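PDB 7ADK: lipoprotein from Mycoplasma mycoides subsp. capri, which is probably a surface-anchored endopeptidase of the chymotrypsin-like PA clan, from a mycoplasma family whose studied members cleave host immunoglobulins. Local coordinates for residues N200-K205 against D230-A235; L272-K277 against D630-V635; F304-D309 against K404-Y409. One frame throughout, in Å; residues are numbered along the deposited sequence.

In the fold
The three contacts lie far apart, with centres 40 to 45 Å from one another, and share no helix or strand. Contact 1 closes first, within 36 residues, at the periphery, its centre about 33 Å from the centre of the chain. Segment 272-277 of contact 2 comes next, just before strand 289-293, and its partner 630-635 follows only some 350 residues later. Contact 3 forms entirely within that long interval, between helices 299-313 and 402-412, on the other side of the chain's centre from contact 2. So contact 2 ties chain preceding the first strand of the ten-stranded antiparallel sheet to a buried loop beside strand 761-765 of the second sheet, while contact 3 pairs helices in a peripheral, helix-rich excursion.

Contact 1 (N200-K205 against D230-A235); sequences NSINLK and DTYYNA
The Tyr232 ring receives Ile202 at its edge: Ile202 CG1 lies close to the ring plane, 4.0 Å from Tyr232 CD1. Thr231 CB sits over one face of that ring, shifted toward the rim, and Phe220 stacks with it. The neighbouring Tyr233 ring has its CD1-CE1 side set between two groups of the opposite segment, which reach it obliquely from opposite sides of its plane. On one side is Asn200, whose ND2 comes to 3.6 Å from Tyr233 CD1 with the amide turned 61° from the ring; on the other is Ile202 CD1, 4.0 Å from the same Tyr233 CD1. Ala235 N is offset over the face on the Ile202 side. With CG anti to the backbone N (chi1 -176°), Tyr233 carries its ring up to both. A hydrogen bond to Thr241 OG1 fixes Asn200 ND2 beside the ring, in van der Waals contact. Ile202 CD1 also rests 3.7 Å from Asn234 N; the Asn234 side chain itself turns its ND2 to a hydrogen bond with Glu206. The whole is a surface contact between two loops: 200-205 lies between helices 176-192 and 208-212, while loop 230-235 follows helix 220-226, its Asp230 packing on helix 715-719.

Contact 2 (L272-K277 against D630-V635); sequences LGRNEK and DSLYIV
Arg274 and Asp630 form a salt bridge in which a single carboxylate oxygen takes both terminal nitrogens while the two flat groups stand at 90° to each other. The bridge joins two loops at one end of a largely buried contact, and at the other the chain bends in an inverse gamma turn centred on Ile634. Arg274 NH1 reaches Asp630 OD2 at 2.8 Å from above the carboxylate plane, a bent bond of 134°; the second, from Arg274 NH2 to Asp630 OD2, is weak. Asp630 OD2 also pairs with Lys693, so two positive charges converge on it and probably stabilise its anionic form. The Arg274 chain runs extended from CG to NE, and its guanidinium has Glu276 CG over the centre of one face and Leu632 CD2 at its edge. Leu632 CD1 meets the aliphatic part of Lys277, 3.8 Å from Lys277 CG. Beyond it, the lysine bends at its last two torsions and brings NZ to the carbonyl of Asn667. Backbone bonds from Leu632 to Arg764 attach the loop to strand 761-765. At the turn, Ile634 CD1 lies between two neighbours, touching Leu272 CD2 on one hand and Lys277 CB on the other, each at 3.4 Å.

Contact 3 (F304-D309 against K404-Y409); sequences FTIYKD and KEIEKY
Thr305 does most of the touching here, pointing from helix 299-313 at Ile406 and Tyr409 of helix 402-412, and this is the close part of an otherwise sparse contact. Its two branches divide the work. With OG1 between the backbone N and the carbonyl carbon (chi1 57°), the threonine and isoleucine side chains slide past each other in opposite directions, Thr305 OG1 coming to 3.4 Å from Ile406 CG1. The hydroxyl bonds back to the carbonyls of Gln301 and Thr302; against Ile406 it meets only carbon, in van der Waals contact. The methyl CG2 instead meets the Tyr409 ring at its edge, near the ring plane, 3.6 Å from Tyr409 CE2. One face of that ring lies over its own helix, with Glu405 O offset toward the rim, and the tyrosine further touches Gln298, Gln301 and Thr302, which extends the packing toward the start of helix 299-313.

The two segments make an antiparallel helix pair, their directions 176° apart, with axes no nearer than 10.5 Å; that wide spacing is bridged by side chains, and only 187 Å² is buried in all.

On the looser flank, at the surface, Ile306 lends just its CG1, 3.8 Å from Ile406 CD1, the two chains crossing at about a right angle. On the other side of Thr305, Glu405 stretches out on its extended chain and brushes the threonine methyl, its OE2 taking a hydrogen bond from Gln402 NE2. There too Lys308 NZ stays 5.4 Å from Glu405 OE2, too far for a salt bridge, while the lysine's CD covers the Phe304 ring.

Contact 1 (N200-K205 against D230-A235)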
loop_
_atom_site.group_PDB
_atom_site.type_symbol
_atom_site.label_atom_id
_atom_site.label_comp_id
_atom_site.label_asym_id
_atom_site.label_seq_id
_atom_site.Cartn_x
_atom_site.Cartn_y
_atom_site.Cartn_z
ATOM N N ASN B 200 -31.647 19.494 30.250
ATOM C CA ASN B 200 -32.962 20.070 30.569
ATOM C C ASN B 200 -34.096 19.504 29.685
ATOM O O ASN B 200 -33.917 19.234 28.498
ATOM C CB ASN B 200 -32.892 21.608 30.509
ATOM C CG ASN B 200 -32.418 22.143 29.170
ATOM O OD1 ASN B 200 -31.279 21.961 28.783
ATOM N ND2 ASN B 200 -33.259 22.826 28.442
ATOM N N SER B 201 -35.278 19.300 30.275
ATOM C CA SER B 201 -36.309 18.399 29.762
ATOM C C SER B 201 -37.703 19.008 29.949
ATOM O O SER B 201 -37.901 19.860 30.816
ATOM C CB SER B 201 -36.184 17.050 30.481
ATOM O OG SER B 201 -34.987 16.369 30.132
ATOM N N ILE B 202 -38.670 18.584 29.138
ATOM C CA ILE B 202 -40.042 19.110 29.104
ATOM C C ILE B 202 -41.027 18.045 29.612
ATOM O O ILE B 202 -40.759 16.849 29.539
ATOM C CB ILE B 202 -40.355 19.694 27.703
ATOM C CG1 ILE B 202 -39.402 20.854 27.331
ATOM C CG2 ILE B 202 -41.803 20.160 27.547
ATOM C CD1 ILE B 202 -39.445 22.098 28.219
ATOM N N ASN B 203 -42.128 18.486 30.219
ATOM C CA ASN B 203 -43.136 17.657 30.881
ATOM C C ASN B 203 -44.019 16.833 29.908
ATOM O O ASN B 203 -43.828 16.850 28.696
ATOM C CB ASN B 203 -43.975 18.575 31.795
ATOM C CG ASN B 203 -44.838 19.584 31.048
ATOM O OD1 ASN B 203 -44.550 20.011 29.943
ATOM N ND2 ASN B 203 -45.929 19.988 31.626
ATOM N N LEU B 204 -44.981 16.091 30.461
ATOM C CA LEU B 204 -45.880 15.145 29.780
ATOM C C LEU B 204 -46.882 15.768 28.768
ATOM O O LEU B 204 -47.424 15.063 27.921
ATOM C CB LEU B 204 -46.596 14.386 30.909
ATOM C CG LEU B 204 -47.483 13.203 30.514
ATOM C CD1 LEU B 204 -46.730 12.157 29.706
ATOM C CD2 LEU B 204 -48.017 12.552 31.778
ATOM N N LYS B 205 -47.155 17.070 28.876
ATOM C CA LYS B 205 -47.923 17.867 27.902
ATOM C C LYS B 205 -47.051 18.125 26.658
ATOM O O LYS B 205 -45.968 17.572 26.505
ATOM C CB LYS B 205 -48.374 19.168 28.621
ATOM C CG LYS B 205 -49.680 19.827 28.125
ATOM C CD LYS B 205 -49.586 21.127 27.301
ATOM C CE LYS B 205 -48.901 22.294 28.019
ATOM N NZ LYS B 205 -48.721 23.462 27.133
ATOM N N ASP B 230 -31.146 19.663 18.340
ATOM C CA ASP B 230 -31.715 20.819 19.051
ATOM C C ASP B 230 -33.081 20.591 19.712
ATOM O O ASP B 230 -33.414 21.293 20.668
ATOM C CB ASP B 230 -31.797 22.053 18.142
ATOM C CG ASP B 230 -30.476 22.818 18.092
ATOM O OD1 ASP B 230 -29.416 22.163 18.149
ATOM O OD2 ASP B 230 -30.507 24.064 18.059
ATOM N N THR B 231 -33.882 19.610 19.281
ATOM C CA THR B 231 -35.183 19.323 19.909
ATOM C C THR B 231 -36.067 20.583 20.017
ATOM O O THR B 231 -36.440 21.173 19.008
ATOM C CB THR B 231 -35.009 18.535 21.229
ATOM O OG1 THR B 231 -34.307 19.268 22.208
ATOM C CG2 THR B 231 -34.285 17.216 21.057
ATOM N N TYR B 232 -36.434 20.966 21.234
ATOM C CA TYR B 232 -37.511 21.892 21.556
ATOM C C TYR B 232 -37.244 22.489 22.949
ATOM O O TYR B 232 -36.594 21.861 23.786
ATOM C CB TYR B 232 -38.817 21.076 21.507
ATOM C CG TYR B 232 -38.748 19.716 22.193
ATOM C CD1 TYR B 232 -38.776 19.621 23.593
ATOM C CD2 TYR B 232 -38.552 18.554 21.425
ATOM C CE1 TYR B 232 -38.606 18.377 24.228
ATOM C CE2 TYR B 232 -38.361 17.314 22.057
ATOM C CZ TYR B 232 -38.413 17.216 23.454
ATOM O OH TYR B 232 -38.238 16.007 24.044
ATOM N N TYR B 233 -37.755 23.685 23.238
ATOM C CA TYR B 233 -37.855 24.194 24.612
ATOM C C TYR B 233 -39.094 25.080 24.726
ATOM O O TYR B 233 -39.285 25.990 23.920
ATOM C CB TYR B 233 -36.586 24.938 25.036
ATOM C CG TYR B 233 -36.619 25.388 26.481
ATOM C CD1 TYR B 233 -36.357 24.457 27.503
ATOM C CD2 TYR B 233 -36.967 26.713 26.809
ATOM C CE1 TYR B 233 -36.419 24.864 28.850
ATOM C CE2 TYR B 233 -37.034 27.116 28.157
ATOM C CZ TYR B 233 -36.750 26.195 29.182
ATOM O OH TYR B 233 -36.797 26.576 30.482
ATOM N N ASN B 234 -39.967 24.786 25.692
ATOM C CA ASN B 234 -41.378 25.167 25.592
ATOM C C ASN B 234 -41.956 25.852 26.836
ATOM O O ASN B 234 -43.162 26.061 26.885
ATOM C CB ASN B 234 -42.208 23.939 25.192
ATOM C CG ASN B 234 -41.800 23.301 23.880
ATOM O OD1 ASN B 234 -40.722 22.758 23.747
ATOM N ND2 ASN B 234 -42.640 23.320 22.884
ATOM N N ALA B 235 -41.147 26.253 27.820
ATOM C CA ALA B 235 -41.672 26.880 29.036
ATOM C C ALA B 235 -42.455 28.188 28.750
ATOM O O ALA B 235 -43.477 28.441 29.378
ATOM C CB ALA B 235 -40.511 27.094 30.018
#

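Contact 2 (L272-K277 against D630-V635)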
loop_
_atom_site.group_PDB
_atom_site.type_symbol
_atom_site.label_atom_id
_atom_site.label_comp_id
_atom_site.label_asym_id
_atom_site.label_seq_id
_atom_site.Cartn_x
_atom_site.Cartn_y
_atom_site.Cartn_z
ATOM N N LEU B 272 -8.868 4.429 -10.706
ATOM C CA LEU B 272 -9.822 5.314 -11.392
ATOM C C LEU B 272 -10.921 4.502 -12.088
ATOM O O LEU B 272 -10.627 3.735 -12.993
ATOM C CB LEU B 272 -9.099 6.140 -12.469
ATOM C CG LEU B 272 -7.888 6.949 -12.001
ATOM C CD1 LEU B 272 -7.281 7.681 -13.193
ATOM C CD2 LEU B 272 -8.256 7.920 -10.891
ATOM N N GLY B 273 -12.191 4.708 -11.752
ATOM C CA GLY B 273 -13.292 4.010 -12.422
ATOM C C GLY B 273 -13.589 4.477 -13.856
ATOM O O GLY B 273 -13.721 3.637 -14.740
ATOM N N ARG B 274 -13.715 5.789 -14.096
ATOM C CA ARG B 274 -14.256 6.394 -15.333
ATOM C C ARG B 274 -13.771 7.826 -15.565
ATOM O O ARG B 274 -13.255 8.457 -14.651
ATOM C CB ARG B 274 -15.806 6.332 -15.361
ATOM C CG ARG B 274 -16.515 7.288 -14.384
ATOM C CD ARG B 274 -17.973 7.533 -14.756
ATOM N NE ARG B 274 -18.651 8.493 -13.858
ATOM C CZ ARG B 274 -19.909 8.894 -13.947
ATOM N NH1 ARG B 274 -20.389 9.815 -13.175
ATOM N NH2 ARG B 274 -20.764 8.390 -14.773
ATOM N N ASN B 275 -13.996 8.361 -16.760
ATOM C CA ASN B 275 -13.454 9.653 -17.190
ATOM C C ASN B 275 -13.983 10.851 -16.380
ATOM O O ASN B 275 -13.257 11.786 -16.072
ATOM C CB ASN B 275 -13.728 9.793 -18.693
ATOM C CG ASN B 275 -12.814 10.813 -19.337
ATOM O OD1 ASN B 275 -12.929 12.012 -19.154
ATOM N ND2 ASN B 275 -11.879 10.372 -20.138
ATOM N N GLU B 276 -15.242 10.820 -15.970
ATOM C CA GLU B 276 -15.832 11.890 -15.154
ATOM C C GLU B 276 -15.269 11.912 -13.722
ATOM O O GLU B 276 -15.442 12.884 -13.003
ATOM C CB GLU B 276 -17.363 11.814 -15.141
ATOM C CG GLU B 276 -18.053 11.553 -16.490
ATOM C CD GLU B 276 -17.549 12.392 -17.686
ATOM O OE1 GLU B 276 -17.248 13.597 -17.554
ATOM O OE2 GLU B 276 -17.472 11.840 -18.804
ATOM N N LYS B 277 -14.573 10.844 -13.297
ATOM C CA LYS B 277 -13.866 10.762 -12.009
ATOM C C LYS B 277 -12.423 11.217 -12.140
ATOM O O LYS B 277 -11.940 11.948 -11.298
ATOM C CB LYS B 277 -13.878 9.338 -11.441
ATOM C CG LYS B 277 -15.267 8.751 -11.236
ATOM C CD LYS B 277 -15.278 7.320 -10.656
ATOM C CE LYS B 277 -15.317 7.223 -9.123
ATOM N NZ LYS B 277 -16.701 7.254 -8.576
ATOM N N ASP B 630 -25.117 11.183 -10.190
ATOM C CA ASP B 630 -23.997 10.564 -9.511
ATOM C C ASP B 630 -23.412 11.569 -8.538
ATOM O O ASP B 630 -23.390 12.759 -8.824
ATOM C CB ASP B 630 -22.923 10.239 -10.548
ATOM C CG ASP B 630 -23.290 9.106 -11.492
ATOM O OD1 ASP B 630 -23.625 8.021 -10.988
ATOM O OD2 ASP B 630 -23.139 9.240 -12.727
ATOM N N SER B 631 -22.855 11.124 -7.429
ATOM C CA SER B 631 -21.877 11.929 -6.716
ATOM C C SER B 631 -20.479 11.439 -7.077
ATOM O O SER B 631 -20.151 10.261 -6.939
ATOM C CB SER B 631 -22.127 11.921 -5.216
ATOM O OG SER B 631 -23.398 12.444 -4.884
ATOM N N LEU B 632 -19.627 12.345 -7.528
ATOM C CA LEU B 632 -18.223 12.098 -7.839
ATOM C C LEU B 632 -17.368 12.720 -6.754
ATOM O O LEU B 632 -17.472 13.914 -6.501
ATOM C CB LEU B 632 -17.818 12.685 -9.203
ATOM C CG LEU B 632 -18.441 12.100 -10.472
ATOM C CD1 LEU B 632 -18.463 10.595 -10.406
ATOM C CD2 LEU B 632 -19.833 12.625 -10.779
ATOM N N TYR B 633 -16.513 11.926 -6.126
ATOM C CA TYR B 633 -15.460 12.474 -5.295
ATOM C C TYR B 633 -14.146 11.678 -5.362
ATOM O O TYR B 633 -13.670 11.193 -4.344
ATOM C CB TYR B 633 -15.951 12.879 -3.873
ATOM C CG TYR B 633 -17.077 12.122 -3.231
ATOM C CD1 TYR B 633 -18.410 12.454 -3.495
ATOM C CD2 TYR B 633 -16.787 11.113 -2.319
ATOM C CE1 TYR B 633 -19.453 11.711 -2.913
ATOM C CE2 TYR B 633 -17.821 10.307 -1.835
ATOM C CZ TYR B 633 -19.158 10.565 -2.168
ATOM O OH TYR B 633 -20.129 9.642 -1.897
ATOM N N ILE B 634 -13.525 11.552 -6.557
ATOM C CA ILE B 634 -12.048 11.394 -6.618
ATOM C C ILE B 634 -11.503 12.754 -6.316
ATOM O O ILE B 634 -11.173 13.559 -7.171
ATOM C CB ILE B 634 -11.380 10.898 -7.915
ATOM C CG1 ILE B 634 -11.911 9.514 -8.236
ATOM C CG2 ILE B 634 -9.848 10.790 -7.716
ATOM C CD1 ILE B 634 -11.191 8.839 -9.405
ATOM N N VAL B 635 -11.489 12.990 -5.040
ATOM C CA VAL B 635 -11.013 14.184 -4.400
ATOM C C VAL B 635 -10.511 13.746 -3.061
ATOM O O VAL B 635 -10.828 12.660 -2.573
ATOM C CB VAL B 635 -12.099 15.250 -4.229
ATOM C CG1 VAL B 635 -12.496 15.935 -5.532
ATOM C CG2 VAL B 635 -13.356 14.633 -3.668
#

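Contact 3 (F304-D309 against K404-Y409)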
loop_
_atom_site.group_PDB
_atom_site.type_symbol
_atom_site.label_atom_id
_atom_site.label_comp_id
_atom_site.label_asym_id
_atom_site.label_seq_id
_atom_site.Cartn_x
_atom_site.Cartn_y
_atom_site.Cartn_z
ATOM N N PHE B 304 -3.990 21.320 23.911
ATOM C CA PHE B 304 -4.271 19.958 24.372
ATOM C C PHE B 304 -3.849 19.744 25.828
ATOM O O PHE B 304 -4.524 19.018 26.555
ATOM C CB PHE B 304 -3.626 18.930 23.430
ATOM C CG PHE B 304 -3.897 17.459 23.712
ATOM C CD1 PHE B 304 -5.127 17.019 24.243
ATOM C CD2 PHE B 304 -2.932 16.507 23.344
ATOM C CE1 PHE B 304 -5.385 15.648 24.405
ATOM C CE2 PHE B 304 -3.192 15.138 23.492
ATOM C CZ PHE B 304 -4.419 14.707 24.021
ATOM N N THR B 305 -2.794 20.400 26.318
ATOM C CA THR B 305 -2.432 20.326 27.741
ATOM C C THR B 305 -3.275 21.209 28.658
ATOM O O THR B 305 -3.494 20.804 29.798
ATOM C CB THR B 305 -0.947 20.519 28.032
ATOM O OG1 THR B 305 -0.424 21.723 27.561
ATOM C CG2 THR B 305 -0.120 19.345 27.510
ATOM N N ILE B 306 -3.849 22.322 28.192
ATOM C CA ILE B 306 -4.913 23.040 28.919
ATOM C C ILE B 306 -6.167 22.159 29.044
ATOM O O ILE B 306 -6.708 22.010 30.140
ATOM C CB ILE B 306 -5.216 24.406 28.259
ATOM C CG1 ILE B 306 -4.005 25.350 28.416
ATOM C CG2 ILE B 306 -6.467 25.063 28.866
ATOM C CD1 ILE B 306 -4.047 26.571 27.498
ATOM N N TYR B 307 -6.581 21.486 27.966
ATOM C CA TYR B 307 -7.653 20.481 27.995
ATOM C C TYR B 307 -7.339 19.331 28.973
ATOM O O TYR B 307 -8.164 18.989 29.827
ATOM C CB TYR B 307 -7.912 19.978 26.566
ATOM C CG TYR B 307 -8.803 18.751 26.492
ATOM C CD1 TYR B 307 -8.222 17.471 26.558
ATOM C CD2 TYR B 307 -10.199 18.879 26.404
ATOM C CE1 TYR B 307 -9.032 16.323 26.554
ATOM C CE2 TYR B 307 -11.015 17.731 26.402
ATOM C CZ TYR B 307 -10.430 16.450 26.474
ATOM O OH TYR B 307 -11.200 15.330 26.462
ATOM N N LYS B 308 -6.117 18.772 28.923
ATOM C CA LYS B 308 -5.638 17.759 29.883
ATOM C C LYS B 308 -5.651 18.280 31.324
ATOM O O LYS B 308 -5.917 17.492 32.223
ATOM C CB LYS B 308 -4.255 17.195 29.478
ATOM C CG LYS B 308 -4.343 16.210 28.288
ATOM C CD LYS B 308 -3.139 16.140 27.321
ATOM C CE LYS B 308 -1.811 15.637 27.891
ATOM N NZ LYS B 308 -0.774 15.462 26.842
ATOM N N ASP B 309 -5.434 19.569 31.579
ATOM C CA ASP B 309 -5.517 20.151 32.925
ATOM C C ASP B 309 -6.961 20.239 33.472
ATOM O O ASP B 309 -7.219 19.893 34.630
ATOM C CB ASP B 309 -4.847 21.535 32.952
ATOM C CG ASP B 309 -4.424 21.975 34.353
ATOM O OD1 ASP B 309 -4.392 21.140 35.284
ATOM O OD2 ASP B 309 -4.085 23.163 34.523
ATOM N N LYS B 404 3.731 24.341 33.942
ATOM C CA LYS B 404 5.189 24.117 33.823
ATOM C C LYS B 404 5.539 23.359 32.533
ATOM O O LYS B 404 6.546 23.657 31.899
ATOM C CB LYS B 404 5.700 23.386 35.079
ATOM C CG LYS B 404 7.225 23.242 35.131
ATOM C CD LYS B 404 7.720 22.454 36.347
ATOM C CE LYS B 404 7.369 20.976 36.264
ATOM N NZ LYS B 404 7.964 20.189 37.355
ATOM N N GLU B 405 4.701 22.425 32.097
ATOM C CA GLU B 405 4.864 21.771 30.792
ATOM C C GLU B 405 4.662 22.775 29.633
ATOM O O GLU B 405 5.472 22.827 28.715
ATOM C CB GLU B 405 3.934 20.548 30.737
ATOM C CG GLU B 405 4.137 19.699 29.481
ATOM C CD GLU B 405 3.755 18.221 29.672
ATOM O OE1 GLU B 405 4.578 17.342 29.338
ATOM O OE2 GLU B 405 2.646 17.911 30.166
ATOM N N ILE B 406 3.678 23.673 29.737
ATOM C CA ILE B 406 3.441 24.788 28.803
ATOM C C ILE B 406 4.602 25.786 28.811
ATOM O O ILE B 406 4.946 26.326 27.767
ATOM C CB ILE B 406 2.094 25.484 29.122
ATOM C CG1 ILE B 406 0.918 24.543 28.787
ATOM C CG2 ILE B 406 1.906 26.811 28.372
ATOM C CD1 ILE B 406 -0.386 24.901 29.501
ATOM N N GLU B 407 5.262 26.004 29.946
ATOM C CA GLU B 407 6.475 26.830 30.014
ATOM C C GLU B 407 7.635 26.182 29.237
ATOM O O GLU B 407 8.385 26.887 28.565
ATOM C CB GLU B 407 6.845 27.100 31.486
ATOM C CG GLU B 407 8.029 28.051 31.732
ATOM C CD GLU B 407 7.733 29.534 31.471
ATOM O OE1 GLU B 407 6.715 29.893 30.862
ATOM O OE2 GLU B 407 8.529 30.371 31.894
ATOM N N LYS B 408 7.752 24.845 29.255
ATOM C CA LYS B 408 8.686 24.098 28.404
ATOM C C LYS B 408 8.290 24.170 26.927
ATOM O O LYS B 408 9.132 24.482 26.093
ATOM C CB LYS B 408 8.858 22.652 28.896
ATOM C CG LYS B 408 9.920 21.913 28.075
ATOM C CD LYS B 408 10.081 20.458 28.491
ATOM C CE LYS B 408 10.979 19.717 27.506
ATOM N NZ LYS B 408 10.978 18.265 27.702
ATOM N N TYR B 409 7.027 23.940 26.583
ATOM C CA TYR B 409 6.535 24.069 25.204
ATOM C C TYR B 409 6.778 25.460 24.620
ATOM O O TYR B 409 7.302 25.578 23.519
ATOM C CB TYR B 409 5.037 23.753 25.154
ATOM C CG TYR B 409 4.616 22.337 25.485
ATOM C CD1 TYR B 409 5.534 21.268 25.506
ATOM C CD2 TYR B 409 3.252 22.083 25.691
ATOM C CE1 TYR B 409 5.089 19.952 25.709
ATOM C CE2 TYR B 409 2.813 20.771 25.914
ATOM C CZ TYR B 409 3.722 19.699 25.914
ATOM O OH TYR B 409 3.296 18.428 26.126
#